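PDB 6LI7: lectin from Pleurotus ostreatus, which binds N-acetylgalactosamine at a calcium site and, as a promiscuous lectin, probably binds other sugars too. Local coordinates for residues 38-43 against 284-289; 48-53 against 146-151. All coordinates share one frame; numbering follows the deposited sequence.

In the fold
Both contacts fasten the N-terminal part of the chain to later strands, but to different sheets. In contact 1, residues 38-43 lie against 284-289 and add the short strand 43-44 to the edge of the sheet containing 281-285; the site is partly buried. Contact 2, where 48-53 rests on strand 146-155, is almost wholly buried and belongs to another sheet. The chemistry follows: paired backbone bonds, prolines and a bridging water at the more open edge, against serine hydroxyls bonded to carbonyls and a leucine-methionine packing in the interior. Their centres are 24 Å apart, and contact 2 is nested within the chain loop that contact 1 closes.

Contact 1. Residues 38-43 against 284-289; sequences ITATPS and TIPNLH
Ser43 and Thr284 form an antiparallel hydrogen-bonded pair in which Ser43 N donates to Thr284 O at 3.0 Å and Thr284 N donates to Ser43 O at 2.9 Å, both bonds nearly straight. This bridge puts strand 43-44 at the edge of an antiparallel beta sheet, beside strand 281-285. Proline is tolerated before the pair because no backbone N-H is needed there for the bonds to Thr284; the CA-H of Pro42 adds a contact to Thr284 O, 3.3 Å from Pro42 CA, so that carbonyl takes a CA-H...O contact besides the Ser43 bond. Pro42 CB also approaches Ile285 CG1, while Ile285 turns inward onto Ala252, Val254 and Phe295.

Beyond the strand, a second proline does the packing. Pro286 sets CG 3.7 Å from Ala40 CB, a methyl small enough to let the backbone come close, and its CD lies 3.6 Å from Thr41 O. Asn287 crosses Pro42 at about a right angle, its OD1 near Pro42 CD. With CG lodged between the backbone N and the carbonyl carbon (chi1 56°), the amide is carried toward 38-43, and Asn287 CB meets Ile38 CG2 at 3.9 Å. Asparagine fits this margin because its CB joins the apolar packing while its amide can serve water. One water links the two segments: it donates to Ile38 O and to Ala40 O, and accepts from Asn287 ND2 at 3.1 Å.

Contact 2. Residues 48-53 against 146-151; sequences ALLNAS and GIMASI
Ala48 turns its methyl toward Ser150, with CB 3.9 Å from OG, a small group suited to a buried approach to the strand. Leu49 contributes its carbonyl: Ser150 OG donates to Leu49 O at 2.7 Å, from above the carbonyl plane, 44° out of it. The hydroxyl is carried there by OG standing anti to the backbone N of Ser150 (chi1 162°). Leu50 opens a type I beta turn closed by Ser53 N bonding to Leu50 O, and its branched end reaches back to the strand, CD2 lying 3.8 Å from Ser150 CB and 3.9 Å from Met148 CG. Flexible methionine suits this place: its chain bends at chi3, bringing CE 3.5 Å from Ser53 O. Ser53, the last residue of the turn, also donates from OG to Ala149 O at 2.8 Å, again from above the carbonyl plane. Two buried serines thus link loop and strand in opposite directions, each donating to a backbone carbonyl. The contact packs the loop between strands 43-44 and 54-57 onto a four-stranded antiparallel sheet, in which 146-155 runs between 87-96 and 160-164; Val93 of the former touches Leu50, Val164 of the latter Ser53, and Tyr199 and Pro207 also pack on Leu50.

Contact 1. Residues 38-43 against 284-289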
ATOM      1  N   ILE A  38      14.308   6.926 -13.711  1.00 37.98           N
ATOM      2  CA  ILE A  38      14.120   5.911 -12.642  1.00 36.55           C
ATOM      3  C   ILE A  38      15.059   4.751 -12.895  1.00 33.98           C
ATOM      4  O   ILE A  38      14.798   3.996 -13.815  1.00 41.78           O
ATOM      5  CB  ILE A  38      12.632   5.521 -12.541  1.00 37.71           C
ATOM      6  CG1 ILE A  38      11.821   6.741 -12.121  1.00 37.33           C
ATOM      7  CG2 ILE A  38      12.439   4.358 -11.590  1.00 40.37           C
ATOM      8  CD1 ILE A  38      10.331   6.558 -12.324  1.00 42.23           C
ATOM      9  N   THR A  39      16.078   4.600 -12.050  1.00 31.37           N
ATOM     10  CA  THR A  39      17.018   3.464 -12.072  1.00 30.78           C
ATOM     11  C   THR A  39      16.628   2.441 -10.994  1.00 31.78           C
ATOM     12  O   THR A  39      17.155   1.335 -11.023  1.00 32.41           O
ATOM     13  CB  THR A  39      18.452   3.974 -11.904  1.00 38.10           C
ATOM     14  OG1 THR A  39      18.546   4.571 -10.604  1.00 34.96           O
ATOM     15  CG2 THR A  39      18.841   4.971 -12.986  1.00 38.87           C
ATOM     16  N   ALA A  40      15.739   2.775 -10.062  1.00 33.72           N
ATOM     17  CA  ALA A  40      15.191   1.769  -9.104  1.00 34.15           C
ATOM     18  C   ALA A  40      14.579   0.610  -9.904  1.00 33.85           C
ATOM     19  O   ALA A  40      13.881   0.889 -10.916  1.00 37.38           O
ATOM     20  CB  ALA A  40      14.159   2.444  -8.217  1.00 33.21           C
ATOM     21  N   THR A  41      14.810  -0.632  -9.500  1.00 33.31           N
ATOM     22  CA  THR A  41      14.175  -1.832 -10.108  1.00 40.49           C
ATOM     23  C   THR A  41      13.325  -2.603  -9.087  1.00 41.03           C
ATOM     24  O   THR A  41      13.357  -2.312  -7.915  1.00 35.30           O
ATOM     25  CB  THR A  41      15.261  -2.742 -10.680  1.00 42.58           C
ATOM     26  OG1 THR A  41      16.096  -3.065  -9.568  1.00 41.21           O
ATOM     27  CG2 THR A  41      16.020  -2.075 -11.809  1.00 46.17           C
ATOM     28  N   PRO A  42      12.528  -3.622  -9.472  1.00 41.02           N
ATOM     29  CA  PRO A  42      11.667  -4.312  -8.510  1.00 37.20           C
ATOM     30  C   PRO A  42      12.502  -4.840  -7.343  1.00 38.93           C
ATOM     31  O   PRO A  42      13.646  -5.261  -7.559  1.00 31.33           O
ATOM     32  CB  PRO A  42      11.099  -5.476  -9.327  1.00 36.54           C
ATOM     33  CG  PRO A  42      11.026  -4.887 -10.719  1.00 39.09           C
ATOM     34  CD  PRO A  42      12.347  -4.143 -10.843  1.00 39.23           C
ATOM     35  N   SER A  43      11.918  -4.815  -6.141  1.00 35.81           N
ATOM     36  CA  SER A  43      12.605  -5.258  -4.909  1.00 33.37           C
ATOM     37  C   SER A  43      11.606  -5.851  -3.913  1.00 31.52           C
ATOM     38  O   SER A  43      10.382  -5.651  -4.022  1.00 26.57           O
ATOM     39  CB  SER A  43      13.421  -4.132  -4.311  1.00 33.62           C
ATOM     40  OG  SER A  43      12.595  -3.021  -3.997  1.00 40.50           O
ATOM     41  N   THR A 284       7.811  -4.399  -4.304  1.00 26.73           N
ATOM     42  CA  THR A 284       7.607  -3.038  -4.822  1.00 26.20           C
ATOM     43  C   THR A 284       8.124  -3.042  -6.259  1.00 27.84           C
ATOM     44  O   THR A 284       9.205  -3.589  -6.499  1.00 28.25           O
ATOM     45  CB  THR A 284       8.346  -2.002  -3.968  1.00 26.11           C
ATOM     46  OG1 THR A 284       7.636  -1.967  -2.734  1.00 26.84           O
ATOM     47  CG2 THR A 284       8.316  -0.600  -4.554  1.00 26.50           C
ATOM     48  N   ILE A 285       7.325  -2.510  -7.172  1.00 28.18           N
ATOM     49  CA  ILE A 285       7.715  -2.281  -8.596  1.00 27.34           C
ATOM     50  C   ILE A 285       7.693  -0.770  -8.787  1.00 23.73           C
ATOM     51  O   ILE A 285       6.645  -0.142  -8.868  1.00 28.22           O
ATOM     52  CB  ILE A 285       6.780  -3.070  -9.538  1.00 32.42           C
ATOM     53  CG1 ILE A 285       6.856  -4.561  -9.185  1.00 31.61           C
ATOM     54  CG2 ILE A 285       7.176  -2.819 -11.009  1.00 30.41           C
ATOM     55  CD1 ILE A 285       5.627  -5.229  -9.539  1.00 40.66           C
ATOM     56  N   PRO A 286       8.848  -0.110  -8.644  1.00 25.21           N
ATOM     57  CA  PRO A 286       8.898   1.348  -8.625  1.00 27.52           C
ATOM     58  C   PRO A 286       8.997   1.940 -10.046  1.00 31.94           C
ATOM     59  O   PRO A 286       8.947   3.157 -10.207  1.00 30.31           O
ATOM     60  CB  PRO A 286      10.215   1.553  -7.891  1.00 27.31           C
ATOM     61  CG  PRO A 286      11.090   0.459  -8.462  1.00 26.81           C
ATOM     62  CD  PRO A 286      10.170  -0.737  -8.543  1.00 26.51           C
ATOM     63  N   ASN A 287       9.133   1.078 -11.064  1.00 32.96           N
ATOM     64  CA  ASN A 287       9.405   1.530 -12.458  1.00 36.87           C
ATOM     65  C   ASN A 287       8.324   1.000 -13.415  1.00 33.90           C
ATOM     66  O   ASN A 287       8.709   0.414 -14.426  1.00 32.57           O
ATOM     67  CB  ASN A 287      10.778   1.031 -12.917  1.00 34.02           C
ATOM     68  CG  ASN A 287      10.930  -0.482 -12.820  1.00 39.83           C
ATOM     69  OD1 ASN A 287      10.181  -1.161 -12.098  1.00 35.56           O
ATOM     70  ND2 ASN A 287      11.973  -1.016 -13.450  1.00 36.35           N
ATOM     71  N   LEU A 288       7.040   1.111 -13.090  1.00 29.77           N
ATOM     72  CA  LEU A 288       5.984   0.595 -14.008  1.00 31.83           C
ATOM     73  C   LEU A 288       6.091   1.315 -15.372  1.00 34.74           C
ATOM     74  O   LEU A 288       6.428   2.504 -15.418  1.00 30.45           O
ATOM     75  CB  LEU A 288       4.595   0.844 -13.438  1.00 29.36           C
ATOM     76  CG  LEU A 288       4.176  -0.032 -12.256  1.00 26.98           C
ATOM     77  CD1 LEU A 288       2.806   0.439 -11.788  1.00 26.81           C
ATOM     78  CD2 LEU A 288       4.135  -1.495 -12.645  1.00 29.17           C
ATOM     79  N   HIS A 289       5.711   0.659 -16.458  1.00 33.32           N
ATOM     80  CA  HIS A 289       5.357   1.371 -17.716  1.00 29.86           C
ATOM     81  C   HIS A 289       4.199   2.306 -17.401  1.00 31.21           C
ATOM     82  O   HIS A 289       3.349   2.011 -16.572  1.00 31.84           O
ATOM     83  CB  HIS A 289       5.066   0.345 -18.812  1.00 33.40           C
ATOM     84  CG  HIS A 289       4.833   0.990 -20.121  1.00 32.75           C
ATOM     85  ND1 HIS A 289       3.603   1.574 -20.431  1.00 31.56           N
ATOM     86  CD2 HIS A 289       5.686   1.232 -21.146  1.00 32.86           C
ATOM     87  CE1 HIS A 289       3.688   2.117 -21.632  1.00 36.48           C
ATOM     88  NE2 HIS A 289       4.954   1.891 -22.100  1.00 32.32           N
TER
HETATM   89  O   HOH W   1      14.304   1.024 -13.819  1.00 44.02           O

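Contact 2. Residues 48-53 against 146-151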
ATOM      1  N   ALA A  48       7.106   0.659   5.848  1.00 29.24           N
ATOM      2  CA  ALA A  48       7.050   1.901   6.644  1.00 29.09           C
ATOM      3  C   ALA A  48       6.793   1.525   8.113  1.00 28.06           C
ATOM      4  O   ALA A  48       5.860   0.733   8.387  1.00 27.25           O
ATOM      5  CB  ALA A  48       6.004   2.849   6.140  1.00 27.20           C
ATOM      6  N   LEU A  49       7.613   2.063   9.006  1.00 26.90           N
ATOM      7  CA  LEU A  49       7.490   1.834  10.472  1.00 26.00           C
ATOM      8  C   LEU A  49       7.082   3.133  11.136  1.00 25.16           C
ATOM      9  O   LEU A  49       7.462   4.211  10.635  1.00 23.56           O
ATOM     10  CB  LEU A  49       8.831   1.359  11.006  1.00 26.84           C
ATOM     11  CG  LEU A  49       9.467   0.206  10.239  1.00 30.18           C
ATOM     12  CD1 LEU A  49      10.917   0.002  10.697  1.00 30.04           C
ATOM     13  CD2 LEU A  49       8.618  -1.035  10.415  1.00 29.05           C
ATOM     14  N   LEU A  50       6.419   3.015  12.280  1.00 23.11           N
ATOM     15  CA  LEU A  50       5.977   4.132  13.122  1.00 24.80           C
ATOM     16  C   LEU A  50       7.012   4.455  14.217  1.00 25.97           C
ATOM     17  O   LEU A  50       6.798   5.462  14.891  1.00 25.50           O
ATOM     18  CB  LEU A  50       4.603   3.794  13.709  1.00 26.05           C
ATOM     19  CG  LEU A  50       3.449   3.746  12.691  1.00 26.13           C
ATOM     20  CD1 LEU A  50       2.164   3.271  13.328  1.00 25.51           C
ATOM     21  CD2 LEU A  50       3.253   5.125  12.115  1.00 25.23           C
ATOM     22  N   ASN A  51       8.072   3.680  14.353  1.00 28.64           N
ATOM     23  CA  ASN A  51       9.093   3.765  15.447  1.00 31.02           C
ATOM     24  C   ASN A  51       9.625   5.186  15.663  1.00 31.59           C
ATOM     25  O   ASN A  51       9.755   5.561  16.846  1.00 29.83           O
ATOM     26  CB  ASN A  51      10.263   2.798  15.220  1.00 36.38           C
ATOM     27  CG  ASN A  51       9.806   1.373  15.410  1.00 50.16           C
ATOM     28  OD1 ASN A  51       9.024   0.860  14.607  1.00 57.85           O
ATOM     29  ND2 ASN A  51      10.222   0.732  16.504  1.00 56.27           N
ATOM     30  N   ALA A  52       9.864   5.994  14.616  1.00 25.68           N
ATOM     31  CA  ALA A  52      10.462   7.347  14.718  1.00 25.71           C
ATOM     32  C   ALA A  52       9.358   8.384  14.730  1.00 27.18           C
ATOM     33  O   ALA A  52       9.647   9.554  14.781  1.00 27.02           O
ATOM     34  CB  ALA A  52      11.418   7.588  13.551  1.00 30.14           C
ATOM     35  N   SER A  53       8.100   7.977  14.646  1.00 25.31           N
ATOM     36  CA  SER A  53       7.022   8.958  14.430  1.00 27.38           C
ATOM     37  C   SER A  53       6.492   9.553  15.761  1.00 26.08           C
ATOM     38  O   SER A  53       6.629   8.939  16.813  1.00 25.80           O
ATOM     39  CB  SER A  53       5.954   8.308  13.584  1.00 27.45           C
ATOM     40  OG  SER A  53       4.930   9.252  13.375  1.00 33.95           O
ATOM     41  N   GLY A 146      -4.998  12.860  18.815  1.00 26.06           N
ATOM     42  CA  GLY A 146      -3.716  12.834  18.114  1.00 27.18           C
ATOM     43  C   GLY A 146      -3.735  12.125  16.787  1.00 28.12           C
ATOM     44  O   GLY A 146      -4.583  11.203  16.544  1.00 26.74           O
ATOM     45  N   ILE A 147      -2.795  12.532  15.954  1.00 24.51           N
ATOM     46  CA  ILE A 147      -2.531  11.932  14.623  1.00 24.37           C
ATOM     47  C   ILE A 147      -1.084  11.461  14.620  1.00 22.20           C
ATOM     48  O   ILE A 147      -0.185  12.255  15.051  1.00 20.78           O
ATOM     49  CB  ILE A 147      -2.780  13.031  13.576  1.00 30.10           C
ATOM     50  CG1 ILE A 147      -4.217  13.530  13.577  1.00 35.48           C
ATOM     51  CG2 ILE A 147      -2.377  12.573  12.216  1.00 39.24           C
ATOM     52  CD1 ILE A 147      -5.231  12.490  13.296  1.00 36.42           C
ATOM     53  N   MET A 148      -0.819  10.293  14.076  1.00 20.89           N
ATOM     54  CA  MET A 148       0.547   9.812  13.841  1.00 23.88           C
ATOM     55  C   MET A 148       0.651   9.251  12.421  1.00 23.93           C
ATOM     56  O   MET A 148      -0.222   8.444  12.013  1.00 22.90           O
ATOM     57  CB  MET A 148       0.870   8.701  14.833  1.00 24.24           C
ATOM     58  CG  MET A 148       2.173   7.974  14.515  1.00 26.10           C
ATOM     59  SD  MET A 148       2.521   6.641  15.719  1.00 30.08           S
ATOM     60  CE  MET A 148       3.451   7.589  16.925  1.00 28.22           C
ATOM     61  N   ALA A 149       1.699   9.608  11.715  1.00 22.36           N
ATOM     62  CA  ALA A 149       1.925   9.050  10.375  1.00 22.96           C
ATOM     63  C   ALA A 149       3.405   8.831  10.158  1.00 23.78           C
ATOM     64  O   ALA A 149       4.251   9.597  10.636  1.00 25.56           O
ATOM     65  CB  ALA A 149       1.323   9.936   9.318  1.00 22.66           C
ATOM     66  N   SER A 150       3.678   7.842   9.357  1.00 24.49           N
ATOM     67  CA  SER A 150       4.998   7.631   8.740  1.00 25.97           C
ATOM     68  C   SER A 150       4.780   7.607   7.223  1.00 25.86           C
ATOM     69  O   SER A 150       3.836   6.924   6.727  1.00 24.78           O
ATOM     70  CB  SER A 150       5.582   6.387   9.361  1.00 27.41           C
ATOM     71  OG  SER A 150       6.619   5.832   8.623  1.00 37.21           O
ATOM     72  N   ILE A 151       5.579   8.393   6.529  1.00 26.00           N
ATOM     73  CA  ILE A 151       5.613   8.500   5.047  1.00 25.41           C
ATOM     74  C   ILE A 151       6.950   7.997   4.530  1.00 25.40           C
ATOM     75  O   ILE A 151       7.970   8.702   4.662  1.00 25.84           O
ATOM     76  CB  ILE A 151       5.343   9.952   4.665  1.00 24.75           C
ATOM     77  CG1 ILE A 151       4.097  10.472   5.364  1.00 26.61           C
ATOM     78  CG2 ILE A 151       5.244  10.058   3.164  1.00 27.16           C
ATOM     79  CD1 ILE A 151       3.941  11.952   5.320  1.00 30.83           C
TER